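Local coordinates for Ras-related protein Rab-7L1 (Homo sapiens, PDB 6HH2), which regulates vesicle trafficking as a Rab-family small GTPase, maintains endosome–trans-Golgi network integrity, and recruits LRRK2 to the Golgi complex, stimulating its kinase activity, at residues D140-F145 / T152-T157. The protein carries 4 engineered substitutions. Sequence-based numbering, arbitrary orientation. Where two conformers were deposited one is given.
Sequences DQIDRF and TGWTET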
loop_
_atom_site.group_PDB
_atom_site.type_symbol
_atom_site.label_atom_id
_atom_site.label_comp_id
_atom_site.label_asym_id
_atom_site.label_seq_id
_atom_site.Cartn_x
_atom_site.Cartn_y
_atom_site.Cartn_z
ATOM N N ASP A 140 14.631 -8.859 -12.395
ATOM C CA ASP A 140 15.816 -9.050 -11.561
ATOM C C ASP A 140 16.231 -7.746 -10.893
ATOM O O ASP A 140 16.608 -7.737 -9.717
ATOM C CB ASP A 140 16.973 -9.656 -12.360
ATOM C CG ASP A 140 16.791 -11.165 -12.634
ATOM O OD1 ASP A 140 15.885 -11.805 -12.033
ATOM O OD2 ASP A 140 17.554 -11.714 -13.459
ATOM N N GLN A 141 16.154 -6.713 -11.717
ATOM C CA GLN A 141 16.399 -5.314 -11.024
ATOM C C GLN A 141 15.385 -5.014 -9.829
ATOM O O GLN A 141 15.737 -4.482 -8.751
ATOM C CB GLN A 141 16.237 -4.207 -12.080
ATOM C CG GLN A 141 17.499 -3.844 -12.889
ATOM C CD GLN A 141 17.174 -2.806 -13.969
ATOM O OE1 GLN A 141 16.002 -2.605 -14.312
ATOM N NE2 GLN A 141 18.209 -2.128 -14.490
ATOM N N ILE A 142 14.135 -5.338 -10.057
ATOM C CA ILE A 142 13.185 -5.089 -8.974
ATOM C C ILE A 142 13.526 -5.908 -7.741
ATOM O O ILE A 142 13.472 -5.407 -6.608
ATOM C CB ILE A 142 11.755 -5.364 -9.444
ATOM C CG1 ILE A 142 11.401 -4.432 -10.611
ATOM C CG2 ILE A 142 10.790 -5.101 -8.303
ATOM C CD1 ILE A 142 10.115 -4.851 -11.303
ATOM N N ASP A 143 13.825 -7.178 -7.931
ATOM C CA ASP A 143 14.138 -8.029 -6.784
ATOM C C ASP A 143 15.370 -7.550 -6.044
ATOM O O ASP A 143 15.381 -7.532 -4.812
ATOM C CB ASP A 143 14.295 -9.495 -7.208
ATOM C CG ASP A 143 14.373 -10.447 -6.001
ATOM O OD1 ASP A 143 13.326 -10.525 -5.304
ATOM O OD2 ASP A 143 15.461 -11.025 -5.767
ATOM N N ARG A 144 16.443 -7.208 -6.760
ATOM C CA ARG A 144 17.634 -6.698 -6.075
ATOM C C ARG A 144 17.314 -5.410 -5.318
ATOM O O ARG A 144 17.770 -5.217 -4.185
ATOM C CB ARG A 144 18.733 -6.429 -7.097
ATOM C CG ARG A 144 19.388 -7.706 -7.640
ATOM C CD ARG A 144 20.727 -7.417 -8.315
ATOM N NE ARG A 144 20.586 -6.494 -9.448
ATOM C CZ ARG A 144 20.194 -6.876 -10.665
ATOM N NH1 ARG A 144 19.879 -8.152 -10.894
ATOM N NH2 ARG A 144 20.095 -5.980 -11.645
ATOM N N PHE A 145 16.512 -4.544 -5.931
ATOM C CA PHE A 145 16.129 -3.292 -5.287
ATOM C C PHE A 145 15.283 -3.550 -4.049
ATOM O O PHE A 145 15.485 -2.930 -2.999
ATOM C CB PHE A 145 15.360 -2.461 -6.332
ATOM C CG PHE A 145 14.750 -1.196 -5.838
ATOM C CD1 PHE A 145 13.492 -1.227 -5.263
ATOM C CD2 PHE A 145 15.393 0.019 -6.067
ATOM C CE1 PHE A 145 12.847 -0.069 -4.869
ATOM C CE2 PHE A 145 14.731 1.226 -5.683
ATOM C CZ PHE A 145 13.465 1.140 -5.065
ATOM N N THR A 152 9.493 -5.832 2.637
ATOM C CA THR A 152 9.041 -7.164 3.027
ATOM C C THR A 152 8.943 -8.036 1.805
ATOM O O THR A 152 9.290 -9.222 1.864
ATOM C CB THR A 152 7.675 -7.071 3.722
ATOM O OG1 THR A 152 7.809 -6.091 4.791
ATOM C CG2 THR A 152 7.285 -8.420 4.343
ATOM N N GLY A 153 8.512 -7.496 0.688
ATOM C CA GLY A 153 8.517 -8.232 -0.568
ATOM C C GLY A 153 7.991 -7.343 -1.661
ATOM O O GLY A 153 7.661 -6.163 -1.426
ATOM N N TRP A 154 7.837 -7.930 -2.845
ATOM C CA TRP A 154 7.374 -7.209 -4.020
ATOM C C TRP A 154 6.607 -8.159 -4.928
ATOM O O TRP A 154 6.844 -9.383 -4.908
ATOM C CB TRP A 154 8.546 -6.551 -4.790
ATOM C CG TRP A 154 9.375 -7.576 -5.574
ATOM C CD1 TRP A 154 10.406 -8.321 -5.110
ATOM C CD2 TRP A 154 9.205 -7.922 -6.956
ATOM N NE1 TRP A 154 10.931 -9.124 -6.150
ATOM C CE2 TRP A 154 10.197 -8.858 -7.290
ATOM C CE3 TRP A 154 8.329 -7.467 -7.959
ATOM C CZ2 TRP A 154 10.304 -9.405 -8.605
ATOM C CZ3 TRP A 154 8.452 -7.971 -9.244
ATOM C CH2 TRP A 154 9.415 -8.934 -9.551
ATOM N N THR A 155 5.687 -7.573 -5.717
ATOM C CA THR A 155 5.058 -8.314 -6.792
ATOM C C THR A 155 4.600 -7.367 -7.875
ATOM O O THR A 155 4.433 -6.171 -7.661
ATOM C CB THR A 155 3.873 -9.148 -6.264
ATOM O OG1 THR A 155 3.336 -9.991 -7.308
ATOM C CG2 THR A 155 2.757 -8.300 -5.718
ATOM N N GLU A 156 4.418 -7.915 -9.063
ATOM C CA GLU A 156 3.843 -7.156 -10.157
ATOM C C GLU A 156 2.336 -7.184 -10.025
ATOM O O GLU A 156 1.755 -8.154 -9.543
ATOM C CB GLU A 156 4.274 -7.732 -11.503
ATOM C CG GLU A 156 3.714 -9.094 -11.799
ATOM C CD GLU A 156 4.009 -9.591 -13.209
ATOM O OE1 GLU A 156 5.061 -9.250 -13.757
ATOM O OE2 GLU A 156 3.217 -10.422 -13.724
ATOM N N THR A 157 1.696 -6.075 -10.422
ATOM C CA THR A 157 0.245 -5.977 -10.347
ATOM C C THR A 157 -0.241 -5.186 -11.551
ATOM O O THR A 157 0.537 -4.468 -12.203
ATOM C CB THR A 157 -0.224 -5.176 -9.117
ATOM O OG1 THR A 157 0.309 -3.827 -9.166
ATOM C CG2 THR A 157 0.242 -5.836 -7.840
#
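The indole NE1 of W154 donates to the carboxylate atom D143 OD1 across 2.9 Å; this bond holds the indole by its edge while I142 lies over one face, and the two together show how an edge-strand tryptophan can be pinned to a helix. The bond is bent moderately, with an N-H...O angle of 156°, and OD1 lies close to the plane of the indole, receiving the proton on its anti lone pair, the one turned away from OD2. With CG of D143 anti to the backbone N (chi1 -170°), the carboxylate is carried along the flank of the helix to the pyrrole edge, its plane 52° from that of the indole. The second oxygen, OD2, forms a salt bridge with K147 one turn further along the helix, so each oxygen of the carboxylate has a partner of its own, and the lysine probably helps to hold the group in place.

One face of the same indole rests on I142. I142 CG2 comes within 3.4 Å of W154 CE3 and sits over the six-membered ring in a CH-pi contact; CD1 touches more lightly near CZ3. The backbone N of D143 lies over this face as well, towards its rim. Beyond the indole, I142 also reaches F99 of helix 96-112, while W154 touches L125 on the neighbouring strand.

Helix 139-148 is thereby fastened to strand 153-156, the outermost strand on its side of the sheet. The two elements complete a beta-alpha-beta unit that starts with strand 123-128, within the Ras-like P-loop GTPase fold.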